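Putative esterase (Uncultured bacterium, PDB 7C4D) probably hydrolyses carboxylic ester bonds as an esterase of the alpha/beta hydrolase fold, in a marine microorganism. Local coordinates at residues Phe15-Gly20 / Ser35-Ile40; Gln51-Asp56 / His79-Ser84; Trp104-Ala107 / Lys112-Lys115. All coordinates share one frame; numbering follows the deposited sequence.

Interaction 1 of 3, residues Phe15-Gly20 / Ser35-Ile40; sequences FFRKKG and SGDNWI. With SO4 (sulfate ion), chain E.
At the edge of the R17 guanidinium, near its plane, D37 OD1 and I40 CG1 both approach the NH1 corner, while an ordered water lies in the plane at NE. The carboxylate does not lie flat against this group: the two planes are 58° apart, and the side chains cross at about a right angle. The salt bridge is long and its hydrogen bond weak, with R17 NH1 3.5 Å from D37 OD1, in the one of two deposited arginine conformers described here. The water makes good the distance, accepting from R17 NE at 3.0 Å and donating to D37 OD1 at 2.7 Å. A bend at chi3 (-65°) swings the long arginine chain round until NH1 comes edge-on to CG1 and CD1 of I40, the two chains crossing at a slant; how close they come is doubtful, given the alternate arginine conformer. The branched aliphatic side chain of I40 suits this exposed border of the contact, where its CG1 meets the guanidinium edge at NH1. The same water also sits at the edge of the F15 ring, in its plane. The other large flat group, the W39 indole, turns its edge to a sulfate ion, probably from the crystallisation liquor: NE1 donates to SO4 O3 at 2.8 Å, while H256 stacks on the indole. N38 ND2 holds SO4 O1, also at 2.8 Å, and H256 NE2 and G31 N add to the grip. The loop is shaped by an ST turn, in which S35 OG accepts from D37 N (3.3 Å), and by the 3-10 bond from W39 N to G36 O (2.7 Å). It thus offers D37 to the edge strand 16-19 and N38 with W39 to the anion. Such a loop, leading from strand 25-29 into helix 40-46, is part of the alpha/beta hydrolase fold.

Interaction 2 of 3, residues Gln51-Asp56 / His79-Ser84; sequences QVYLID and HEFIKS
F81 leaves helix 71-84 with its CB directed at strand 51-55, and CG set anti to the backbone N (chi1 173°) carries the ring straight out to the sheet. From CG onward every ring carbon lies under the terminal methyl of I55: CG is 3.7 Å from I55 CD1, and CE1 comes to 3.3 Å of that same methyl. I55 CD1 is almost centred over one face, 3.3 Å from the F81 ring centroid and 13° off the normal, a close CH-pi contact made by a side chain reaching from the opposite direction. CZ, the tip, also meets Y53, lying 3.5 Å from Y53 CD2. Here F81 presents its edge to the face of Y53 in an offset edge-to-face pair, centroids 5.6 Å apart and planes at 74°. A flat phenylalanine suits the place because one face takes a methyl while the edge takes a second ring; F16 of strand 16-19 makes a further edge-to-face pair with it. Y53 and I55, two residues apart, point to the same side of the strand. This is the buried helix-on-sheet packing of an alpha/beta hydrolase fold, in which helix 71-84 connects strand 51-55 to strand 90-95 in a beta-alpha-beta crossover.

Interaction 3 of 3, residues Trp104-Ala107 / Lys112-Lys115; sequences WFTA and KVKK. With EDO (1,2-ethanediol), chain B.
V113 CG2 sits in the angle between F105 and T106, 3.6 Å from F105 CE2 and equally 3.6 Å from T106 OG1, and this single methyl makes the tight part of the contact. The F105 and V113 side chains slide past each other in opposite directions, and the methyl meets the ring obliquely. T106 and V113 instead cross at about a right angle, with V113 CG1 also within 3.9 Å of T106 OG1. A hydroxyl can face a valine here because its polar need is met within the helix: T106 OG1 hydrogen-bonds A102 O one turn earlier, a bond its chi1 of -66° permits. Valine suits the strand start, since its branched CB brings one methyl to both neighbours while CG1 approaches the threonine hydroxyl more loosely. F105, with CG anti to the backbone N (chi1 172°), extends its ring so that CZ touches K112 CB at 3.9 Å. Beyond that carbon the contact opens out. K112 bends at chi2 and chi3; a lysine suits this place because its CB can touch the ring while the rest of the chain leads off to bring NZ to E88 O. On this looser side the V113 carbonyl meets an ethanediol, probably from the crystallisation liquor, whose O2 lies 2.8 Å from V113 O and which also bonds P110 O. Inside the fold, F105 also touches L78, H79 and I82 of helix 71-84 and I92 of strand 90-95. The contact therefore lies within the beta-alpha-beta unit in which strand 90-95, helix 97-108 and strand 113-119 follow one another, joining the last turns of the helix to the start of the parallel strand 113-119.

Overall arrangement
The three contacts follow one another along the chain and all reach the same seven-stranded mixed sheet. Interactions 1 and 2 are neighbours, with centres about 10 Å apart: strands 16-19 and 51-55 pair side by side, R17 O lying 2.8 Å from L54 N, and F16 packs against F81. Interaction 3 lies about 13 Å from interaction 2, centre to centre, and meets it between helices, where H79 and I82 of helix 71-84 touch F105 of helix 97-108. Interactions 1 and 3, about 20 Å apart between centres, do not touch. Together they run from the sheet's edge inward, tying loop and helices to one alpha/beta hydrolase scaffold.

Interaction 1 of 3, residues Phe15-Gly20 / Ser35-Ile40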
loop_
_atom_site.group_PDB
_atom_site.type_symbol
_atom_site.label_atom_id
_atom_site.label_comp_id
_atom_site.label_asym_id
_atom_site.label_seq_id
_atom_site.Cartn_x
_atom_site.Cartn_y
_atom_site.Cartn_z
ATOM N N PHE A 15 -13.345 0.297 4.985
ATOM C CA PHE A 15 -14.065 -0.284 3.865
ATOM C C PHE A 15 -13.245 -1.422 3.253
ATOM O O PHE A 15 -12.015 -1.320 3.148
ATOM C CB PHE A 15 -14.317 0.755 2.781
ATOM C CG PHE A 15 -14.936 0.152 1.548
ATOM C CD1 PHE A 15 -16.263 -0.243 1.529
ATOM C CD2 PHE A 15 -14.201 -0.015 0.402
ATOM C CE1 PHE A 15 -16.821 -0.800 0.390
ATOM C CE2 PHE A 15 -14.732 -0.603 -0.730
ATOM C CZ PHE A 15 -16.055 -0.981 -0.740
ATOM N N PHE A 16 -13.949 -2.496 2.855
ATOM C CA PHE A 16 -13.369 -3.664 2.199
ATOM C C PHE A 16 -14.377 -4.274 1.227
ATOM O O PHE A 16 -15.589 -4.022 1.299
ATOM C CB PHE A 16 -13.008 -4.773 3.200
ATOM C CG PHE A 16 -14.189 -5.451 3.845
ATOM C CD1 PHE A 16 -14.840 -4.871 4.931
ATOM C CD2 PHE A 16 -14.667 -6.660 3.355
ATOM C CE1 PHE A 16 -15.919 -5.508 5.532
ATOM C CE2 PHE A 16 -15.749 -7.292 3.952
ATOM C CZ PHE A 16 -16.377 -6.710 5.034
ATOM N N ARG A 17 -13.814 -5.060 0.314
ATOM C CA ARG A 17 -14.533 -5.979 -0.559
ATOM C C ARG A 17 -13.868 -7.353 -0.443
ATOM O O ARG A 17 -12.644 -7.443 -0.318
ATOM C CB ARG A 17 -14.451 -5.494 -2.012
ATOM C CG ARG A 17 -15.300 -4.271 -2.327
ATOM C CD ARG A 17 -15.613 -4.103 -3.808
ATOM N NE ARG A 17 -14.419 -3.854 -4.601
ATOM C CZ ARG A 17 -13.987 -4.648 -5.583
ATOM N NH1 ARG A 17 -12.884 -4.358 -6.260
ATOM N NH2 ARG A 17 -14.690 -5.718 -5.903
ATOM N N LYS A 18 -14.672 -8.420 -0.485
ATOM C CA LYS A 18 -14.178 -9.787 -0.351
ATOM C C LYS A 18 -14.403 -10.552 -1.656
ATOM O O LYS A 18 -15.507 -10.562 -2.162
ATOM C CB LYS A 18 -14.910 -10.473 0.803
ATOM C CG LYS A 18 -14.538 -11.929 1.035
ATOM C CD LYS A 18 -15.109 -12.434 2.322
ATOM C CE LYS A 18 -15.091 -13.934 2.396
ATOM N NZ LYS A 18 -15.856 -14.387 3.575
ATOM N N LYS A 19 -13.344 -11.130 -2.216
ATOM C CA LYS A 19 -13.416 -12.021 -3.362
ATOM C C LYS A 19 -12.946 -13.395 -2.901
ATOM O O LYS A 19 -11.839 -13.515 -2.370
ATOM C CB LYS A 19 -12.471 -11.534 -4.466
ATOM C CG LYS A 19 -12.544 -10.047 -4.839
ATOM C CD LYS A 19 -13.842 -9.623 -5.503
ATOM C CE LYS A 19 -14.132 -10.335 -6.803
ATOM N NZ LYS A 19 -15.538 -10.128 -7.203
ATOM N N GLY A 20 -13.800 -14.407 -3.075
ATOM C CA GLY A 20 -13.465 -15.782 -2.743
ATOM C C GLY A 20 -14.215 -16.204 -1.486
ATOM O O GLY A 20 -14.268 -15.434 -0.527
ATOM N N SER A 35 -5.973 2.192 -3.718
ATOM C CA SER A 35 -7.080 1.583 -2.994
ATOM C C SER A 35 -7.142 0.094 -3.343
ATOM O O SER A 35 -6.278 -0.412 -4.050
ATOM C CB SER A 35 -8.394 2.256 -3.294
ATOM O OG SER A 35 -8.756 2.000 -4.632
ATOM N N GLY A 36 -8.141 -0.601 -2.791
ATOM C CA GLY A 36 -8.353 -1.995 -3.113
ATOM C C GLY A 36 -8.595 -2.193 -4.609
ATOM O O GLY A 36 -8.127 -3.186 -5.167
ATOM N N ASP A 37 -9.196 -1.176 -5.264
ATOM C CA ASP A 37 -9.469 -1.227 -6.695
ATOM C C ASP A 37 -8.245 -1.516 -7.545
ATOM O O ASP A 37 -8.384 -2.065 -8.634
ATOM C CB ASP A 37 -10.191 0.013 -7.219
ATOM C CG ASP A 37 -11.657 0.014 -6.796
ATOM O OD1 ASP A 37 -12.117 -0.987 -6.245
ATOM O OD2 ASP A 37 -12.299 1.008 -7.010
ATOM N N ASN A 38 -7.057 -1.122 -7.085
ATOM C CA ASN A 38 -5.870 -1.369 -7.905
ATOM C C ASN A 38 -5.468 -2.855 -7.826
ATOM O O ASN A 38 -4.578 -3.280 -8.543
ATOM C CB ASN A 38 -4.739 -0.412 -7.519
ATOM C CG ASN A 38 -5.113 1.051 -7.723
ATOM O OD1 ASN A 38 -5.603 1.424 -8.777
ATOM N ND2 ASN A 38 -4.895 1.885 -6.734
ATOM N N TRP A 39 -6.117 -3.640 -6.954
ATOM C CA TRP A 39 -5.749 -5.037 -6.731
ATOM C C TRP A 39 -6.795 -5.984 -7.348
ATOM O O TRP A 39 -6.720 -7.190 -7.139
ATOM C CB TRP A 39 -5.442 -5.294 -5.218
ATOM C CG TRP A 39 -4.163 -4.608 -4.837
ATOM C CD1 TRP A 39 -4.002 -3.283 -4.527
ATOM C CD2 TRP A 39 -2.835 -5.161 -4.908
ATOM N NE1 TRP A 39 -2.676 -3.005 -4.321
ATOM C CE2 TRP A 39 -1.933 -4.130 -4.546
ATOM C CE3 TRP A 39 -2.319 -6.436 -5.147
ATOM C CZ2 TRP A 39 -0.551 -4.325 -4.536
ATOM C CZ3 TRP A 39 -0.959 -6.641 -5.082
ATOM C CH2 TRP A 39 -0.079 -5.596 -4.776
ATOM N N ILE A 40 -7.754 -5.448 -8.129
ATOM C CA ILE A 40 -8.879 -6.214 -8.677
ATOM C C ILE A 40 -8.364 -7.390 -9.519
ATOM O O ILE A 40 -8.756 -8.526 -9.344
ATOM C CB ILE A 40 -9.850 -5.305 -9.483
ATOM C CG1 ILE A 40 -10.773 -4.502 -8.564
ATOM C CG2 ILE A 40 -10.664 -6.075 -10.549
ATOM C CD1 ILE A 40 -11.430 -3.305 -9.223
HETATM S S SO4 E . -1.572 0.419 -5.120
HETATM O O1 SO4 E . -2.963 0.767 -5.001
HETATM O O2 SO4 E . -0.782 1.594 -4.821
HETATM O O3 SO4 E . -1.227 -0.620 -4.170
HETATM O O4 SO4 E . -1.289 -0.034 -6.451
HETATM O O HOH W 1 -12.574 -1.733 -3.648
#

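Interaction 2 of 3, residues Gln51-Asp56 / His79-Ser84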
loop_
_atom_site.group_PDB
_atom_site.type_symbol
_atom_site.label_atom_id
_atom_site.label_comp_id
_atom_site.label_asym_id
_atom_site.label_seq_id
_atom_site.Cartn_x
_atom_site.Cartn_y
_atom_site.Cartn_z
ATOM N N GLN A 51 -9.598 -16.493 0.586
ATOM C CA GLN A 51 -10.661 -15.534 0.833
ATOM C C GLN A 51 -10.009 -14.164 0.889
ATOM O O GLN A 51 -9.454 -13.806 1.918
ATOM C CB GLN A 51 -11.378 -15.885 2.141
ATOM C CG GLN A 51 -12.109 -17.233 2.059
ATOM C CD GLN A 51 -12.929 -17.463 3.300
ATOM O OE1 GLN A 51 -13.914 -16.782 3.552
ATOM N NE2 GLN A 51 -12.457 -18.353 4.143
ATOM N N VAL A 52 -10.003 -13.459 -0.247
ATOM C CA VAL A 52 -9.234 -12.244 -0.386
ATOM C C VAL A 52 -10.051 -11.034 0.076
ATOM O O VAL A 52 -11.163 -10.806 -0.416
ATOM C CB VAL A 52 -8.772 -12.055 -1.838
ATOM C CG1 VAL A 52 -7.873 -10.832 -1.955
ATOM C CG2 VAL A 52 -8.089 -13.308 -2.400
ATOM N N TYR A 53 -9.451 -10.241 0.978
ATOM C CA TYR A 53 -10.021 -8.979 1.451
ATOM C C TYR A 53 -9.228 -7.800 0.886
ATOM O O TYR A 53 -8.016 -7.692 1.110
ATOM C CB TYR A 53 -10.014 -8.924 2.975
ATOM C CG TYR A 53 -10.912 -9.937 3.629
ATOM C CD1 TYR A 53 -10.482 -11.235 3.828
ATOM C CD2 TYR A 53 -12.197 -9.601 4.033
ATOM C CE1 TYR A 53 -11.305 -12.175 4.412
ATOM C CE2 TYR A 53 -13.036 -10.521 4.628
ATOM C CZ TYR A 53 -12.576 -11.812 4.821
ATOM O OH TYR A 53 -13.361 -12.735 5.438
ATOM N N LEU A 54 -9.901 -6.993 0.056
ATOM C CA LEU A 54 -9.306 -5.799 -0.527
ATOM C C LEU A 54 -9.750 -4.625 0.337
ATOM O O LEU A 54 -10.921 -4.225 0.300
ATOM C CB LEU A 54 -9.797 -5.610 -1.960
ATOM C CG LEU A 54 -9.574 -6.754 -2.950
ATOM C CD1 LEU A 54 -10.172 -6.369 -4.279
ATOM C CD2 LEU A 54 -8.092 -7.011 -3.143
ATOM N N ILE A 55 -8.804 -4.142 1.148
ATOM C CA ILE A 55 -9.045 -3.142 2.183
ATOM C C ILE A 55 -8.625 -1.785 1.625
ATOM O O ILE A 55 -7.639 -1.699 0.876
ATOM C CB ILE A 55 -8.244 -3.540 3.437
ATOM C CG1 ILE A 55 -8.942 -4.649 4.233
ATOM C CG2 ILE A 55 -7.910 -2.342 4.300
ATOM C CD1 ILE A 55 -10.109 -4.165 4.968
ATOM N N ASP A 56 -9.448 -0.757 1.897
ATOM C CA ASP A 56 -9.091 0.642 1.663
ATOM C C ASP A 56 -8.550 1.140 3.006
ATOM O O ASP A 56 -9.191 0.953 4.029
ATOM C CB ASP A 56 -10.293 1.484 1.209
ATOM C CG ASP A 56 -10.795 1.244 -0.215
ATOM O OD1 ASP A 56 -10.141 0.525 -0.962
ATOM O OD2 ASP A 56 -11.809 1.827 -0.592
ATOM N N HIS A 79 -5.779 -4.268 12.728
ATOM C CA HIS A 79 -6.063 -5.182 13.844
ATOM C C HIS A 79 -7.568 -5.255 14.160
ATOM O O HIS A 79 -8.144 -6.334 14.352
ATOM C CB HIS A 79 -5.231 -4.791 15.074
ATOM C CG HIS A 79 -5.429 -5.678 16.251
ATOM N ND1 HIS A 79 -5.186 -5.253 17.534
ATOM C CD2 HIS A 79 -5.822 -6.966 16.350
ATOM C CE1 HIS A 79 -5.430 -6.235 18.374
ATOM N NE2 HIS A 79 -5.814 -7.292 17.675
ATOM N N GLU A 80 -8.212 -4.079 14.184
ATOM C CA GLU A 80 -9.651 -3.954 14.393
ATOM C C GLU A 80 -10.453 -4.624 13.267
ATOM O O GLU A 80 -11.446 -5.296 13.540
ATOM C CB GLU A 80 -10.075 -2.480 14.486
ATOM C CG GLU A 80 -9.525 -1.739 15.697
ATOM C CD GLU A 80 -9.720 -2.420 17.043
ATOM O OE1 GLU A 80 -8.805 -2.298 17.902
ATOM O OE2 GLU A 80 -10.783 -3.066 17.235
ATOM N N PHE A 81 -10.042 -4.416 12.009
ATOM C CA PHE A 81 -10.655 -5.092 10.871
ATOM C C PHE A 81 -10.641 -6.614 11.030
ATOM O O PHE A 81 -11.655 -7.290 10.801
ATOM C CB PHE A 81 -10.077 -4.613 9.536
ATOM C CG PHE A 81 -10.579 -5.423 8.375
ATOM C CD1 PHE A 81 -11.784 -5.125 7.766
ATOM C CD2 PHE A 81 -9.896 -6.554 7.966
ATOM C CE1 PHE A 81 -12.259 -5.907 6.723
ATOM C CE2 PHE A 81 -10.369 -7.330 6.919
ATOM C CZ PHE A 81 -11.547 -7.003 6.288
ATOM N N ILE A 82 -9.486 -7.152 11.437
ATOM C CA ILE A 82 -9.318 -8.583 11.607
ATOM C C ILE A 82 -10.230 -9.094 12.733
ATOM O O ILE A 82 -10.840 -10.163 12.606
ATOM C CB ILE A 82 -7.805 -8.883 11.763
ATOM C CG1 ILE A 82 -7.117 -8.761 10.386
ATOM C CG2 ILE A 82 -7.577 -10.243 12.380
ATOM C CD1 ILE A 82 -5.626 -8.535 10.403
ATOM N N LYS A 83 -10.395 -8.277 13.795
ATOM C CA LYS A 83 -11.297 -8.592 14.900
ATOM C C LYS A 83 -12.737 -8.647 14.402
ATOM O O LYS A 83 -13.416 -9.649 14.596
ATOM C CB LYS A 83 -11.262 -7.550 16.028
ATOM C CG LYS A 83 -10.010 -7.535 16.888
ATOM C CD LYS A 83 -9.919 -6.288 17.745
ATOM C CE LYS A 83 -8.805 -6.355 18.768
ATOM N NZ LYS A 83 -8.755 -5.117 19.578
ATOM N N SER A 84 -13.189 -7.561 13.752
ATOM C CA SER A 84 -14.588 -7.429 13.356
ATOM C C SER A 84 -15.027 -8.445 12.291
ATOM O O SER A 84 -16.212 -8.540 12.022
ATOM C CB SER A 84 -14.935 -6.032 12.947
ATOM O OG SER A 84 -14.412 -5.716 11.668
#

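Interaction 3 of 3, residues Trp104-Ala107 / Lys112-Lys115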
loop_
_atom_site.group_PDB
_atom_site.type_symbol
_atom_site.label_atom_id
_atom_site.label_comp_id
_atom_site.label_asym_id
_atom_site.label_seq_id
_atom_site.Cartn_x
_atom_site.Cartn_y
_atom_site.Cartn_z
ATOM N N TRP A 104 4.544 -3.576 10.596
ATOM C CA TRP A 104 4.190 -3.076 11.930
ATOM C C TRP A 104 3.224 -4.036 12.610
ATOM O O TRP A 104 3.507 -4.506 13.708
ATOM C CB TRP A 104 3.574 -1.669 11.871
ATOM C CG TRP A 104 4.559 -0.569 12.099
ATOM C CD1 TRP A 104 5.482 -0.094 11.215
ATOM C CD2 TRP A 104 4.729 0.190 13.311
ATOM N NE1 TRP A 104 6.212 0.915 11.784
ATOM C CE2 TRP A 104 5.771 1.114 13.070
ATOM C CE3 TRP A 104 4.093 0.195 14.558
ATOM C CZ2 TRP A 104 6.197 2.022 14.044
ATOM C CZ3 TRP A 104 4.516 1.092 15.517
ATOM C CH2 TRP A 104 5.556 1.990 15.264
ATOM N N PHE A 105 2.100 -4.327 11.923
ATOM C CA PHE A 105 1.083 -5.226 12.448
ATOM C C PHE A 105 1.628 -6.615 12.792
ATOM O O PHE A 105 1.226 -7.190 13.802
ATOM C CB PHE A 105 -0.182 -5.267 11.580
ATOM C CG PHE A 105 -1.149 -6.343 12.014
ATOM C CD1 PHE A 105 -2.128 -6.084 12.973
ATOM C CD2 PHE A 105 -1.070 -7.632 11.482
ATOM C CE1 PHE A 105 -2.963 -7.105 13.419
ATOM C CE2 PHE A 105 -1.928 -8.641 11.908
ATOM C CZ PHE A 105 -2.870 -8.373 12.872
ATOM N N THR A 106 2.512 -7.151 11.933
ATOM C CA THR A 106 3.020 -8.515 12.043
ATOM C C THR A 106 3.966 -8.648 13.247
ATOM O O THR A 106 3.918 -9.644 13.963
ATOM C CB THR A 106 3.737 -8.921 10.734
ATOM O OG1 THR A 106 2.754 -8.977 9.693
ATOM C CG2 THR A 106 4.487 -10.237 10.816
ATOM N N ALA A 107 4.870 -7.673 13.416
ATOM C CA ALA A 107 5.760 -7.603 14.568
ATOM C C ALA A 107 4.964 -7.447 15.889
ATOM O O ALA A 107 5.216 -8.162 16.845
ATOM C CB ALA A 107 6.728 -6.467 14.353
ATOM N N LYS A 112 -1.187 -13.647 14.826
ATOM C CA LYS A 112 -2.290 -13.489 13.895
ATOM C C LYS A 112 -1.840 -13.575 12.424
ATOM O O LYS A 112 -2.674 -13.477 11.517
ATOM C CB LYS A 112 -2.932 -12.112 14.069
ATOM C CG LYS A 112 -3.203 -11.653 15.496
ATOM C CD LYS A 112 -4.335 -12.386 16.193
ATOM C CE LYS A 112 -5.651 -12.360 15.449
ATOM N NZ LYS A 112 -6.582 -13.407 15.940
ATOM N N VAL A 113 -0.538 -13.729 12.155
ATOM C CA VAL A 113 -0.126 -13.724 10.763
ATOM C C VAL A 113 0.430 -15.080 10.348
ATOM O O VAL A 113 1.343 -15.579 10.981
ATOM C CB VAL A 113 0.890 -12.605 10.510
ATOM C CG1 VAL A 113 1.276 -12.524 9.037
ATOM C CG2 VAL A 113 0.362 -11.260 10.995
ATOM N N LYS A 114 -0.068 -15.635 9.245
ATOM C CA LYS A 114 0.449 -16.916 8.799
ATOM C C LYS A 114 1.686 -16.669 7.953
ATOM O O LYS A 114 2.719 -17.249 8.209
ATOM C CB LYS A 114 -0.572 -17.709 7.979
ATOM C CG LYS A 114 -1.906 -18.004 8.650
ATOM C CD LYS A 114 -2.963 -18.396 7.637
ATOM C CE LYS A 114 -4.294 -18.829 8.219
ATOM N NZ LYS A 114 -4.253 -20.227 8.712
ATOM N N LYS A 115 1.576 -15.824 6.924
ATOM C CA LYS A 115 2.727 -15.534 6.092
ATOM C C LYS A 115 2.580 -14.107 5.602
ATOM O O LYS A 115 1.458 -13.619 5.507
ATOM C CB LYS A 115 2.777 -16.447 4.863
ATOM C CG LYS A 115 3.105 -17.912 5.097
ATOM C CD LYS A 115 3.774 -18.539 3.876
ATOM C CE LYS A 115 4.055 -20.003 4.118
ATOM N NZ LYS A 115 2.778 -20.752 4.111
HETATM C C1 EDO B . -0.246 -18.525 12.768
HETATM O O1 EDO B . 0.292 -19.394 11.772
HETATM C C2 EDO B . 0.815 -18.135 13.725
HETATM O O2 EDO B . 1.639 -17.037 13.338
#